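Local atomic coordinates of uncharacterized protein (Archaeoglobus fulgidus, PDB entry 3LOT), a protein that probably cleaves 3-keto-5-aminohexanoate or a related beta-keto acid, as a zinc-binding member of the beta-keto acid cleavage enzyme family with a TIM-barrel fold. Residues G59-D64 / Y135-E140; K102-L107 / S161-E166; Y176-I181 / K220-R225; L246-V251 / K288-R293. All blocks are in the same frame, centred on the assembly; numbering follows the deposited sequence.

Contact 1 of 4, residues G59-D64 / Y135-E140; sequences GRPTTD and YDWEPE
The backbone, not a side-chain tip, lies over the ring: R60 CA stands above the six-membered ring of W137, a CH-pi contact 3.8 Å from the centroid and 21° off the ring normal. The site lies at the edge of the TIM barrel, where the segment that follows zinc-binding strand 48-54 meets helix 137-144. The indole is covered on both faces. R60 CB lies 3.7 Å above one, while CG of E138 covers the opposite face. Such a sandwich probably limits the tilt of the ring, and NE1, bonded to the carbonyl oxygen of D58, helps to fix its rotation. W137 reaches this place by setting CG between its own N and carbonyl carbon (chi1 76°). P61 CD meets the rim carbon CH2 of W137 obliquely at 3.8 Å. P61 lies near the metal site without joining it, its side chain about 6 Å from that of zinc ligand H52. With an alanine here instead of W137, R60 and P61 would probably lose the flat wall they lean on, and D58 O its N-H donor. The extended R60 chain runs past the indole, its guanidinium almost perpendicular to the ring. A water in the guanidinium plane bridges the segments, accepting from R60 NH2 at 3.2 Å and donating to W137 O at 2.8 Å.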
loop_
_atom_site.group_PDB
_atom_site.type_symbol
_atom_site.label_atom_id
_atom_site.label_comp_id
_atom_site.label_asym_id
_atom_site.label_seq_id
_atom_site.Cartn_x
_atom_site.Cartn_y
_atom_site.Cartn_z
ATOM N N GLY D 59 -36.998 10.192 -20.947
ATOM C CA GLY D 59 -35.811 10.158 -20.114
ATOM C C GLY D 59 -34.544 9.582 -20.708
ATOM O O GLY D 59 -33.537 9.451 -19.999
ATOM N N ARG D 60 -34.540 9.276 -21.996
ATOM C CA ARG D 60 -33.345 8.731 -22.628
ATOM C C ARG D 60 -32.222 9.792 -22.657
ATOM O O ARG D 60 -32.498 10.950 -22.924
ATOM C CB ARG D 60 -33.689 8.255 -24.016
ATOM C CG ARG D 60 -32.571 7.622 -24.755
ATOM C CD ARG D 60 -33.052 6.995 -26.063
ATOM N NE ARG D 60 -32.175 5.891 -26.518
ATOM C CZ ARG D 60 -31.125 5.991 -27.356
ATOM N NH1 ARG D 60 -30.730 7.160 -27.873
ATOM N NH2 ARG D 60 -30.446 4.887 -27.695
ATOM N N PRO D 61 -30.983 9.404 -22.324
ATOM C CA PRO D 61 -29.846 10.323 -22.401
ATOM C C PRO D 61 -29.766 11.038 -23.752
ATOM O O PRO D 61 -29.949 10.415 -24.791
ATOM C CB PRO D 61 -28.640 9.407 -22.201
ATOM C CG PRO D 61 -29.185 8.263 -21.367
ATOM C CD PRO D 61 -30.620 8.117 -21.712
ATOM N N THR D 62 -29.527 12.348 -23.728
ATOM C CA THR D 62 -29.289 13.099 -24.954
ATOM C C THR D 62 -28.137 14.086 -24.779
ATOM O O THR D 62 -27.930 14.615 -23.674
ATOM C CB THR D 62 -30.534 13.906 -25.362
ATOM O OG1 THR D 62 -30.185 14.722 -26.476
ATOM C CG2 THR D 62 -30.998 14.823 -24.224
ATOM N N THR D 63 -27.395 14.341 -25.863
ATOM C CA THR D 63 -26.333 15.338 -25.853
ATOM C C THR D 63 -26.840 16.717 -26.303
ATOM O O THR D 63 -26.097 17.676 -26.232
ATOM C CB THR D 63 -25.202 14.915 -26.769
ATOM O OG1 THR D 63 -25.743 14.691 -28.067
ATOM C CG2 THR D 63 -24.548 13.607 -26.274
ATOM N N ASP D 64 -28.098 16.801 -26.747
ATOM C CA ASP D 64 -28.700 18.025 -27.303
ATOM C C ASP D 64 -28.323 19.302 -26.520
ATOM O O ASP D 64 -28.748 19.501 -25.399
ATOM C CB ASP D 64 -30.211 17.833 -27.377
ATOM C CG ASP D 64 -30.967 19.038 -27.965
ATOM O OD1 ASP D 64 -30.433 20.140 -28.209
ATOM O OD2 ASP D 64 -32.174 18.853 -28.197
ATOM N N TYR D 135 -40.157 1.940 -20.694
ATOM C CA TYR D 135 -39.834 2.209 -22.087
ATOM C C TYR D 135 -38.947 1.131 -22.706
ATOM O O TYR D 135 -38.023 0.611 -22.050
ATOM C CB TYR D 135 -39.137 3.564 -22.248
ATOM C CG TYR D 135 -39.868 4.727 -21.658
ATOM C CD1 TYR D 135 -40.944 5.307 -22.314
ATOM C CD2 TYR D 135 -39.487 5.256 -20.427
ATOM C CE1 TYR D 135 -41.623 6.396 -21.741
ATOM C CE2 TYR D 135 -40.149 6.333 -19.867
ATOM C CZ TYR D 135 -41.213 6.890 -20.530
ATOM O OH TYR D 135 -41.858 7.953 -19.965
ATOM N N ASP D 136 -39.182 0.857 -23.990
ATOM C CA ASP D 136 -38.366 -0.137 -24.720
ATOM C C ASP D 136 -36.896 0.257 -24.824
ATOM O O ASP D 136 -36.030 -0.610 -24.913
ATOM C CB ASP D 136 -38.872 -0.349 -26.131
ATOM C CG ASP D 136 -40.208 -1.086 -26.187
ATOM O OD1 ASP D 136 -40.692 -1.618 -25.170
ATOM O OD2 ASP D 136 -40.781 -1.115 -27.284
ATOM N N TRP D 137 -36.616 1.552 -24.856
ATOM C CA TRP D 137 -35.232 1.994 -24.951
ATOM C C TRP D 137 -34.353 1.544 -23.761
ATOM O O TRP D 137 -33.128 1.388 -23.910
ATOM C CB TRP D 137 -35.148 3.513 -25.172
ATOM C CG TRP D 137 -35.402 4.347 -23.953
ATOM C CD1 TRP D 137 -36.542 5.071 -23.670
ATOM C CD2 TRP D 137 -34.484 4.629 -22.898
ATOM N NE1 TRP D 137 -36.410 5.726 -22.462
ATOM C CE2 TRP D 137 -35.147 5.499 -21.980
ATOM C CE3 TRP D 137 -33.172 4.249 -22.635
ATOM C CZ2 TRP D 137 -34.539 5.969 -20.827
ATOM C CZ3 TRP D 137 -32.575 4.706 -21.458
ATOM C CH2 TRP D 137 -33.257 5.561 -20.581
ATOM N N GLU D 138 -34.968 1.360 -22.600
ATOM C CA GLU D 138 -34.222 1.093 -21.361
ATOM C C GLU D 138 -33.449 -0.237 -21.416
ATOM O O GLU D 138 -32.243 -0.229 -21.296
ATOM C CB GLU D 138 -35.155 1.144 -20.137
ATOM C CG GLU D 138 -35.737 2.542 -19.841
ATOM C CD GLU D 138 -36.634 2.541 -18.605
ATOM O OE1 GLU D 138 -36.130 2.549 -17.462
ATOM O OE2 GLU D 138 -37.853 2.499 -18.788
ATOM N N PRO D 139 -34.127 -1.382 -21.646
ATOM C CA PRO D 139 -33.336 -2.609 -21.634
ATOM C C PRO D 139 -32.404 -2.697 -22.853
ATOM O O PRO D 139 -31.318 -3.281 -22.788
ATOM C CB PRO D 139 -34.391 -3.709 -21.659
ATOM C CG PRO D 139 -35.598 -3.085 -22.267
ATOM C CD PRO D 139 -35.566 -1.667 -21.777
ATOM N N GLU D 140 -32.808 -2.121 -23.960
ATOM C CA GLU D 140 -31.926 -2.025 -25.112
ATOM C C GLU D 140 -30.610 -1.272 -24.793
ATOM O O GLU D 140 -29.500 -1.748 -25.111
ATOM C CB GLU D 140 -32.653 -1.344 -26.241
ATOM C CG GLU D 140 -31.744 -1.129 -27.435
ATOM C CD GLU D 140 -32.501 -1.011 -28.753
ATOM O OE1 GLU D 140 -33.735 -0.779 -28.705
ATOM O OE2 GLU D 140 -31.849 -1.159 -29.831
HETATM O O HOH W 1 -32.006 2.533 -26.189
#

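Contact 2 of 4, residues K102-L107 / S161-E166; sequences KVVPAL and SRIFKE
V104 spreads its two methyl groups over two neighbours on the facing helix, CG1 against I163 and CG2 against F164. CG1 lies 3.9 Å from I163 CG2, and the two side chains cross obliquely. CG2 comes equally near F164 CE1, with the two side chains at about a right angle. The same valine also places CG1 above one face of the phenyl ring, displaced toward its rim. This division follows from the valine's first torsion: CG1 is anti to the backbone N (chi1 174°), which leaves CG2 beside that N. P105 adds the last piece of the first shell, its CD 3.8 Å from I163 CG2, so that one isoleucine methyl is shared by two consecutive residues.

The backbones bring these groups together. The segment 103-107 and the segment 161-166 of helix 154-166 run nearly parallel, 9° between their directions, with axes 9.3 Å apart at closest approach. Both are outer helices on strand 111-115 of the TIM barrel, with helix 137-144 between them in sequence. The strand supplies the floor: V104 and F164 both rest on A112. Although the CB of F164 points away from helix 103-107, its ring swings back toward V104, and F114 of the strand meets it edge-to-face. The carbonyl of I163 is engaged by N167 ND2, just beyond the helix end.

No hydrogen bond joins the two segments. The contact is apolar carbon against carbon, and it probably rests on shape and burial of apolar surface rather than on directed bonds.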
loop_
_atom_site.group_PDB
_atom_site.type_symbol
_atom_site.label_atom_id
_atom_site.label_comp_id
_atom_site.label_asym_id
_atom_site.label_seq_id
_atom_site.Cartn_x
_atom_site.Cartn_y
_atom_site.Cartn_z
ATOM N N LYS D 102 -19.265 19.307 -27.654
ATOM C CA LYS D 102 -19.888 20.530 -28.247
ATOM C C LYS D 102 -20.582 21.446 -27.245
ATOM O O LYS D 102 -20.762 22.640 -27.488
ATOM C CB LYS D 102 -20.904 20.142 -29.308
ATOM C CG LYS D 102 -20.273 19.517 -30.501
ATOM C CD LYS D 102 -21.284 19.242 -31.589
ATOM C CE LYS D 102 -20.611 19.196 -32.994
ATOM N NZ LYS D 102 -21.364 18.196 -33.838
ATOM N N VAL D 103 -20.990 20.873 -26.126
ATOM C CA VAL D 103 -21.577 21.636 -25.056
ATOM C C VAL D 103 -20.606 22.701 -24.541
ATOM O O VAL D 103 -21.064 23.739 -24.091
ATOM C CB VAL D 103 -22.080 20.696 -23.898
ATOM C CG1 VAL D 103 -20.927 20.133 -23.064
ATOM C CG2 VAL D 103 -23.055 21.420 -23.026
ATOM N N VAL D 104 -19.287 22.476 -24.663
ATOM C CA VAL D 104 -18.287 23.392 -24.068
ATOM C C VAL D 104 -18.197 24.717 -24.853
ATOM O O VAL D 104 -18.310 25.779 -24.249
ATOM C CB VAL D 104 -16.941 22.692 -23.763
ATOM C CG1 VAL D 104 -15.883 23.672 -23.295
ATOM C CG2 VAL D 104 -17.155 21.583 -22.676
ATOM N N PRO D 105 -18.097 24.668 -26.183
ATOM C CA PRO D 105 -18.124 25.915 -26.937
ATOM C C PRO D 105 -19.512 26.570 -27.015
ATOM O O PRO D 105 -19.615 27.806 -27.068
ATOM C CB PRO D 105 -17.637 25.489 -28.329
ATOM C CG PRO D 105 -17.840 24.016 -28.357
ATOM C CD PRO D 105 -17.514 23.591 -26.991
ATOM N N ALA D 106 -20.562 25.761 -26.990
ATOM C CA ALA D 106 -21.927 26.294 -26.952
ATOM C C ALA D 106 -22.225 27.050 -25.650
ATOM O O ALA D 106 -22.743 28.185 -25.667
ATOM C CB ALA D 106 -22.937 25.193 -27.198
ATOM N N LEU D 107 -21.924 26.420 -24.514
ATOM C CA LEU D 107 -22.283 26.975 -23.203
ATOM C C LEU D 107 -21.147 27.689 -22.470
ATOM O O LEU D 107 -21.416 28.473 -21.566
ATOM C CB LEU D 107 -22.897 25.904 -22.273
ATOM C CG LEU D 107 -24.398 25.577 -22.422
ATOM C CD1 LEU D 107 -24.693 25.074 -23.763
ATOM C CD2 LEU D 107 -24.836 24.591 -21.369
ATOM N N SER D 161 -8.479 19.159 -24.577
ATOM C CA SER D 161 -7.725 20.086 -23.764
ATOM C C SER D 161 -7.760 21.466 -24.416
ATOM O O SER D 161 -7.939 22.468 -23.726
ATOM C CB SER D 161 -6.296 19.599 -23.537
ATOM O OG SER D 161 -5.439 19.904 -24.644
ATOM N N ARG D 162 -7.657 21.524 -25.747
ATOM C CA ARG D 162 -7.712 22.782 -26.446
ATOM C C ARG D 162 -9.065 23.456 -26.433
ATOM O O ARG D 162 -9.151 24.661 -26.234
ATOM C CB ARG D 162 -7.293 22.609 -27.891
ATOM C CG ARG D 162 -5.793 22.395 -28.050
ATOM C CD ARG D 162 -5.398 22.442 -29.550
ATOM N NE ARG D 162 -5.654 21.151 -30.212
ATOM C CZ ARG D 162 -4.874 20.064 -30.102
ATOM N NH1 ARG D 162 -3.762 20.088 -29.354
ATOM N NH2 ARG D 162 -5.219 18.932 -30.738
ATOM N N ILE D 163 -10.113 22.670 -26.630
ATOM C CA ILE D 163 -11.472 23.156 -26.550
ATOM C C ILE D 163 -11.772 23.801 -25.183
ATOM O O ILE D 163 -12.391 24.884 -25.108
ATOM C CB ILE D 163 -12.489 22.031 -26.870
ATOM C CG1 ILE D 163 -12.463 21.700 -28.352
ATOM C CG2 ILE D 163 -13.893 22.468 -26.477
ATOM C CD1 ILE D 163 -12.999 20.315 -28.691
ATOM N N PHE D 164 -11.322 23.164 -24.104
ATOM C CA PHE D 164 -11.568 23.710 -22.759
ATOM C C PHE D 164 -10.841 25.027 -22.585
ATOM O O PHE D 164 -11.414 26.000 -22.097
ATOM C CB PHE D 164 -11.152 22.712 -21.661
ATOM C CG PHE D 164 -12.206 21.696 -21.339
ATOM C CD1 PHE D 164 -12.755 20.892 -22.345
ATOM C CD2 PHE D 164 -12.657 21.521 -20.020
ATOM C CE1 PHE D 164 -13.744 19.899 -22.037
ATOM C CE2 PHE D 164 -13.628 20.549 -19.724
ATOM C CZ PHE D 164 -14.168 19.749 -20.744
ATOM N N LYS D 165 -9.590 25.084 -23.018
ATOM C CA LYS D 165 -8.832 26.341 -22.917
ATOM C C LYS D 165 -9.469 27.463 -23.730
ATOM O O LYS D 165 -9.518 28.594 -23.290
ATOM C CB LYS D 165 -7.398 26.109 -23.392
ATOM C CG LYS D 165 -6.515 25.434 -22.363
ATOM C CD LYS D 165 -5.206 25.016 -22.965
ATOM C CE LYS D 165 -4.351 24.285 -21.937
ATOM N NZ LYS D 165 -3.083 23.840 -22.545
ATOM N N GLU D 166 -9.927 27.153 -24.928
ATOM C CA GLU D 166 -10.555 28.156 -25.823
ATOM C C GLU D 166 -11.795 28.814 -25.228
ATOM O O GLU D 166 -12.106 29.948 -25.507
ATOM C CB GLU D 166 -10.971 27.472 -27.110
ATOM C CG GLU D 166 -9.825 27.161 -28.009
ATOM C CD GLU D 166 -10.185 26.188 -29.130
ATOM O OE1 GLU D 166 -11.384 25.844 -29.252
ATOM O OE2 GLU D 166 -9.261 25.768 -29.895
#

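Contact 3 of 4, residues Y176-I181 / K220-R225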
loop_
_atom_site.group_PDB
_atom_site.type_symbol
_atom_site.label_atom_id
_atom_site.label_comp_id
_atom_site.label_asym_id
_atom_site.label_seq_id
_atom_site.Cartn_x
_atom_site.Cartn_y
_atom_site.Cartn_z
ATOM N N TYR D 176 -11.099 6.580 -13.731
ATOM C CA TYR D 176 -11.790 5.345 -13.337
ATOM C C TYR D 176 -10.835 4.178 -13.071
ATOM O O TYR D 176 -11.290 3.035 -12.848
ATOM C CB TYR D 176 -12.769 4.881 -14.420
ATOM C CG TYR D 176 -13.899 5.820 -14.759
ATOM C CD1 TYR D 176 -13.673 6.938 -15.549
ATOM C CD2 TYR D 176 -15.197 5.543 -14.356
ATOM C CE1 TYR D 176 -14.720 7.800 -15.912
ATOM C CE2 TYR D 176 -16.245 6.386 -14.687
ATOM C CZ TYR D 176 -16.003 7.513 -15.476
ATOM O OH TYR D 176 -17.037 8.360 -15.786
ATOM N N ASP D 177 -9.521 4.438 -13.151
ATOM C CA ASP D 177 -8.515 3.391 -12.962
ATOM C C ASP D 177 -7.129 4.054 -12.796
ATOM O O ASP D 177 -6.939 5.239 -13.100
ATOM C CB ASP D 177 -8.482 2.475 -14.195
ATOM C CG ASP D 177 -8.219 1.026 -13.868
ATOM O OD1 ASP D 177 -7.610 0.673 -12.817
ATOM O OD2 ASP D 177 -8.629 0.203 -14.724
ATOM N N ILE D 178 -6.179 3.263 -12.331
ATOM C CA ILE D 178 -4.801 3.709 -12.120
ATOM C C ILE D 178 -4.188 4.167 -13.439
ATOM O O ILE D 178 -3.493 5.187 -13.485
ATOM C CB ILE D 178 -3.965 2.629 -11.448
ATOM C CG1 ILE D 178 -4.617 2.223 -10.103
ATOM C CG2 ILE D 178 -2.483 3.099 -11.270
ATOM C CD1 ILE D 178 -4.829 3.392 -9.159
ATOM N N GLY D 179 -4.405 3.414 -14.513
ATOM C CA GLY D 179 -3.854 3.785 -15.822
ATOM C C GLY D 179 -4.281 5.161 -16.289
ATOM O O GLY D 179 -3.588 5.830 -17.047
ATOM N N GLN D 180 -5.476 5.555 -15.880
ATOM C CA GLN D 180 -6.038 6.871 -16.234
ATOM C C GLN D 180 -5.413 8.029 -15.440
ATOM O O GLN D 180 -5.341 9.179 -15.920
ATOM C CB GLN D 180 -7.570 6.849 -16.057
ATOM C CG GLN D 180 -8.252 5.845 -17.020
ATOM C CD GLN D 180 -9.755 6.006 -17.133
ATOM O OE1 GLN D 180 -10.371 6.864 -16.494
ATOM N NE2 GLN D 180 -10.363 5.160 -17.955
ATOM N N ILE D 181 -4.920 7.734 -14.241
ATOM C CA ILE D 181 -4.085 8.716 -13.535
ATOM C C ILE D 181 -2.738 8.848 -14.263
ATOM O O ILE D 181 -2.216 9.940 -14.461
ATOM C CB ILE D 181 -3.885 8.350 -12.075
ATOM C CG1 ILE D 181 -5.273 8.116 -11.397
ATOM C CG2 ILE D 181 -3.039 9.427 -11.405
ATOM C CD1 ILE D 181 -5.242 7.995 -9.843
ATOM N N LYS D 220 -5.292 7.795 -4.979
ATOM C CA LYS D 220 -4.838 9.091 -4.500
ATOM C C LYS D 220 -3.318 9.113 -4.417
ATOM O O LYS D 220 -2.692 10.086 -4.817
ATOM C CB LYS D 220 -5.506 9.446 -3.145
ATOM C CG LYS D 220 -5.104 10.841 -2.579
ATOM C CD LYS D 220 -3.983 10.792 -1.609
ATOM C CE LYS D 220 -3.742 12.192 -0.962
ATOM N NZ LYS D 220 -2.672 12.149 0.060
ATOM N N GLN D 221 -2.734 8.045 -3.889
ATOM C CA GLN D 221 -1.259 7.927 -3.791
ATOM C C GLN D 221 -0.593 7.927 -5.165
ATOM O O GLN D 221 0.504 8.472 -5.333
ATOM C CB GLN D 221 -0.867 6.668 -3.038
ATOM C CG GLN D 221 -1.212 6.697 -1.581
ATOM C CD GLN D 221 -0.929 5.343 -0.910
ATOM O OE1 GLN D 221 -0.908 4.305 -1.586
ATOM N NE2 GLN D 221 -0.742 5.346 0.444
ATOM N N THR D 222 -1.258 7.348 -6.166
ATOM C CA THR D 222 -0.717 7.398 -7.533
ATOM C C THR D 222 -0.684 8.840 -8.043
ATOM O O THR D 222 0.303 9.280 -8.635
ATOM C CB THR D 222 -1.507 6.476 -8.503
ATOM O OG1 THR D 222 -1.463 5.143 -8.002
ATOM C CG2 THR D 222 -0.934 6.526 -9.929
ATOM N N ALA D 223 -1.768 9.573 -7.825
ATOM C CA ALA D 223 -1.821 10.993 -8.211
ATOM C C ALA D 223 -0.741 11.823 -7.480
ATOM O O ALA D 223 -0.039 12.642 -8.102
ATOM C CB ALA D 223 -3.237 11.573 -7.958
ATOM N N ASP D 224 -0.592 11.612 -6.179
ATOM C CA ASP D 224 0.469 12.295 -5.423
ATOM C C ASP D 224 1.842 12.061 -6.057
ATOM O O ASP D 224 2.628 13.016 -6.263
ATOM C CB ASP D 224 0.527 11.801 -3.973
ATOM C CG ASP D 224 -0.601 12.306 -3.089
ATOM O OD1 ASP D 224 -1.373 13.210 -3.489
ATOM O OD2 ASP D 224 -0.700 11.789 -1.928
ATOM N N ARG D 225 2.137 10.813 -6.398
ATOM C CA ARG D 225 3.473 10.461 -6.808
ATOM C C ARG D 225 3.769 10.820 -8.264
ATOM O O ARG D 225 4.905 11.086 -8.598
ATOM C CB ARG D 225 3.694 8.974 -6.608
ATOM C CG ARG D 225 5.111 8.536 -6.786
ATOM C CD ARG D 225 5.207 7.031 -6.553
ATOM N NE ARG D 225 4.282 6.283 -7.404
ATOM C CZ ARG D 225 4.551 5.905 -8.674
ATOM N NH1 ARG D 225 5.708 6.233 -9.272
ATOM N NH2 ARG D 225 3.654 5.222 -9.354
#
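A salt bridge from K220 NZ to D224 OD2, 2.8 Å long and made on the syn lone pair of the carboxylate, spans one turn of the helix that sets T222 and A223 against I178 and I181. The CD1 of I178 comes within 4.0 Å of T222 OG1, the two side chains crossing obliquely. One turn on, I181 CG2 packs 3.9 Å from T222 CG2 and 3.8 Å from A223 CA, so a backbone carbon forms part of the surface it meets. T222 presents its methyl because CG2 stands anti to the backbone N (OG1 chi1 -58°), while OG1 turns back to bond the carbonyl oxygen of F218 in its own helix. An alanine here would remove both branches, which would probably open a gap beside I178 and I181 and cost F218 O a partner.

Helix 178-189 begins at a subunit boundary. The backbone N of I178 gives a bent bond, 141° at the hydrogen, to D177 OD1 on its anti side, and G179 N donates to D177 OD1 of a second subunit. F201, from the strand beneath, touches both I181 and A223. Two neighbouring outer helices packed over the strand that lies between them in sequence, 197-203, are the recurring beta-alpha arrangement of the TIM barrel.

Contact 4 of 4, residues L246-V251 / K288-R293; sequences LGTLAV and KELGKR
L290 pushes its CD1 between two side chains of one helix face, T248 and V251, and so joins the end of one outer TIM-barrel helix to the flank of its predecessor. Helix 276-289 stops here in a Schellman motif, with G291 at positive phi (77°) as the C-prime residue; its N bonds to K288 O at 3.0 Å, while K292 N reaches back to V287 O. The turn sets L290 and K292 toward helix 243-252.

The apolar contacts come first. L290 CD1 lies 4.0 Å from V251 CG1 and 4.1 Å from T248 CG2, crossing the threonine at about a right angle. V251 offers CG1 because that branch stands anti to its backbone N (chi1 171°). T248 turns its methyl this way while OG1 bonds M244 O, one turn back in the same helix. The V251 side chain also touches M283 of helix 276-289 and V8 of strand 7-13, so the packing reaches the barrel wall. Beyond the chain, T248 and L290 both meet T248 of a third subunit, so the helix end is also part of an oligomer interface.

Polar links are of two kinds. E289 forms salt bridges with R285 and K282 of that same third subunit. Between the segments the link is indirect. K292 runs alongside V251 in the opposite sense, its aliphatic chain against the valine, and bends at its last torsion (chi4 -51°). It has two deposited conformers, so its placement is less certain. In the conformer described here, a water accepts from K292 NZ at 3.1 Å and donates to V251 O at 3.1 Å.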
loop_
_atom_site.group_PDB
_atom_site.type_symbol
_atom_site.label_atom_id
_atom_site.label_comp_id
_atom_site.label_asym_id
_atom_site.label_seq_id
_atom_site.Cartn_x
_atom_site.Cartn_y
_atom_site.Cartn_z
ATOM N N LEU D 246 -17.386 5.505 1.053
ATOM C CA LEU D 246 -16.198 5.964 0.344
ATOM C C LEU D 246 -16.157 7.498 0.278
ATOM O O LEU D 246 -15.090 8.105 0.338
ATOM C CB LEU D 246 -16.109 5.332 -1.047
ATOM C CG LEU D 246 -16.092 3.819 -1.058
ATOM C CD1 LEU D 246 -15.767 3.296 -2.458
ATOM C CD2 LEU D 246 -15.054 3.323 -0.059
ATOM N N GLY D 247 -17.313 8.137 0.177
ATOM C CA GLY D 247 -17.313 9.585 0.256
ATOM C C GLY D 247 -16.771 10.124 1.578
ATOM O O GLY D 247 -16.034 11.101 1.598
ATOM N N THR D 248 -17.181 9.489 2.676
ATOM C CA THR D 248 -16.626 9.743 4.015
ATOM C C THR D 248 -15.102 9.455 4.123
ATOM O O THR D 248 -14.362 10.286 4.651
ATOM C CB THR D 248 -17.426 9.009 5.122
ATOM O OG1 THR D 248 -18.822 9.310 4.966
ATOM C CG2 THR D 248 -16.967 9.417 6.533
ATOM N N LEU D 249 -14.642 8.319 3.587
ATOM C CA LEU D 249 -13.220 8.044 3.423
ATOM C C LEU D 249 -12.483 9.229 2.753
ATOM O O LEU D 249 -11.451 9.713 3.255
ATOM C CB LEU D 249 -13.019 6.768 2.604
ATOM C CG LEU D 249 -11.600 6.335 2.269
ATOM C CD1 LEU D 249 -10.764 6.077 3.603
ATOM C CD2 LEU D 249 -11.639 5.062 1.369
ATOM N N ALA D 250 -13.028 9.684 1.637
ATOM C CA ALA D 250 -12.431 10.794 0.870
ATOM C C ALA D 250 -12.246 12.003 1.776
ATOM O O ALA D 250 -11.157 12.556 1.834
ATOM C CB ALA D 250 -13.268 11.148 -0.359
ATOM N N VAL D 251 -13.292 12.390 2.510
ATOM C CA VAL D 251 -13.209 13.541 3.415
ATOM C C VAL D 251 -12.145 13.335 4.490
ATOM O O VAL D 251 -11.407 14.254 4.826
ATOM C CB VAL D 251 -14.588 13.899 4.014
ATOM C CG1 VAL D 251 -14.460 14.954 5.127
ATOM C CG2 VAL D 251 -15.486 14.442 2.905
ATOM N N LYS D 288 -19.926 17.675 8.744
ATOM C CA LYS D 288 -19.934 18.502 9.933
ATOM C C LYS D 288 -19.538 17.744 11.199
ATOM O O LYS D 288 -18.869 18.320 12.071
ATOM C CB LYS D 288 -21.292 19.200 10.093
ATOM C CG LYS D 288 -21.500 20.326 9.084
ATOM C CD LYS D 288 -22.922 20.915 9.225
ATOM C CE LYS D 288 -23.213 22.044 8.220
ATOM N NZ LYS D 288 -24.661 22.403 8.317
ATOM N N GLU D 289 -19.919 16.468 11.314
ATOM C CA GLU D 289 -19.424 15.680 12.430
ATOM C C GLU D 289 -17.904 15.580 12.428
ATOM O O GLU D 289 -17.285 15.547 13.486
ATOM C CB GLU D 289 -20.025 14.266 12.466
ATOM C CG GLU D 289 -21.467 14.232 12.855
ATOM C CD GLU D 289 -21.775 14.721 14.278
ATOM O OE1 GLU D 289 -20.875 15.020 15.087
ATOM O OE2 GLU D 289 -22.976 14.804 14.579
ATOM N N LEU D 290 -17.306 15.572 11.252
ATOM C CA LEU D 290 -15.864 15.492 11.166
ATOM C C LEU D 290 -15.207 16.863 11.299
ATOM O O LEU D 290 -14.050 16.983 11.006
ATOM C CB LEU D 290 -15.462 14.811 9.879
ATOM C CG LEU D 290 -15.844 13.331 9.750
ATOM C CD1 LEU D 290 -15.544 12.843 8.306
ATOM C CD2 LEU D 290 -15.166 12.462 10.821
ATOM N N GLY D 291 -15.954 17.870 11.748
ATOM C CA GLY D 291 -15.405 19.189 12.041
ATOM C C GLY D 291 -15.125 20.029 10.806
ATOM O O GLY D 291 -14.282 20.937 10.843
ATOM N N LYS D 292 -15.810 19.730 9.713
ATOM C CA LYS D 292 -15.606 20.424 8.457
ATOM C C LYS D 292 -16.947 21.054 8.078
ATOM O O LYS D 292 -17.927 20.868 8.778
ATOM C CB LYS D 292 -15.111 19.437 7.383
ATOM C CG LYS D 292 -13.696 18.900 7.643
ATOM C CD LYS D 292 -13.379 17.641 6.857
ATOM C CE LYS D 292 -11.997 17.055 7.241
ATOM N NZ LYS D 292 -10.883 18.055 7.194
ATOM N N ARG D 293 -16.978 21.803 6.979
ATOM C CA ARG D 293 -18.236 22.366 6.471
ATOM C C ARG D 293 -18.241 22.368 4.958
ATOM O O ARG D 293 -17.169 22.349 4.335
ATOM C CB ARG D 293 -18.453 23.780 7.015
ATOM C CG ARG D 293 -17.445 24.794 6.527
ATOM C CD ARG D 293 -17.854 26.229 6.929
ATOM N NE ARG D 293 -16.856 27.159 6.447
ATOM C CZ ARG D 293 -16.823 27.675 5.224
ATOM N NH1 ARG D 293 -17.734 27.361 4.305
ATOM N NH2 ARG D 293 -15.842 28.503 4.908
HETATM O O HOH W 2 -9.131 15.604 6.481
#

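From the N terminus, contact 1 is the first to open and ties the segment beyond strand 48-54 to helix 137-144, closing a loop of 70 residues. Contact 2 opens within that loop and closes after it, so the two cross; helix 103-107 is thereby matched with helix 154-166. Contacts 3 and 4 then follow in series, each closing a shorter loop between successive outer helices. Contacts 3 and 4 each join a helix to the next one in the chain; contact 2 joins two outer helices on strand 111-115, passing over helix 137-144, whereas contact 1 fastens a peripheral segment near the zinc site.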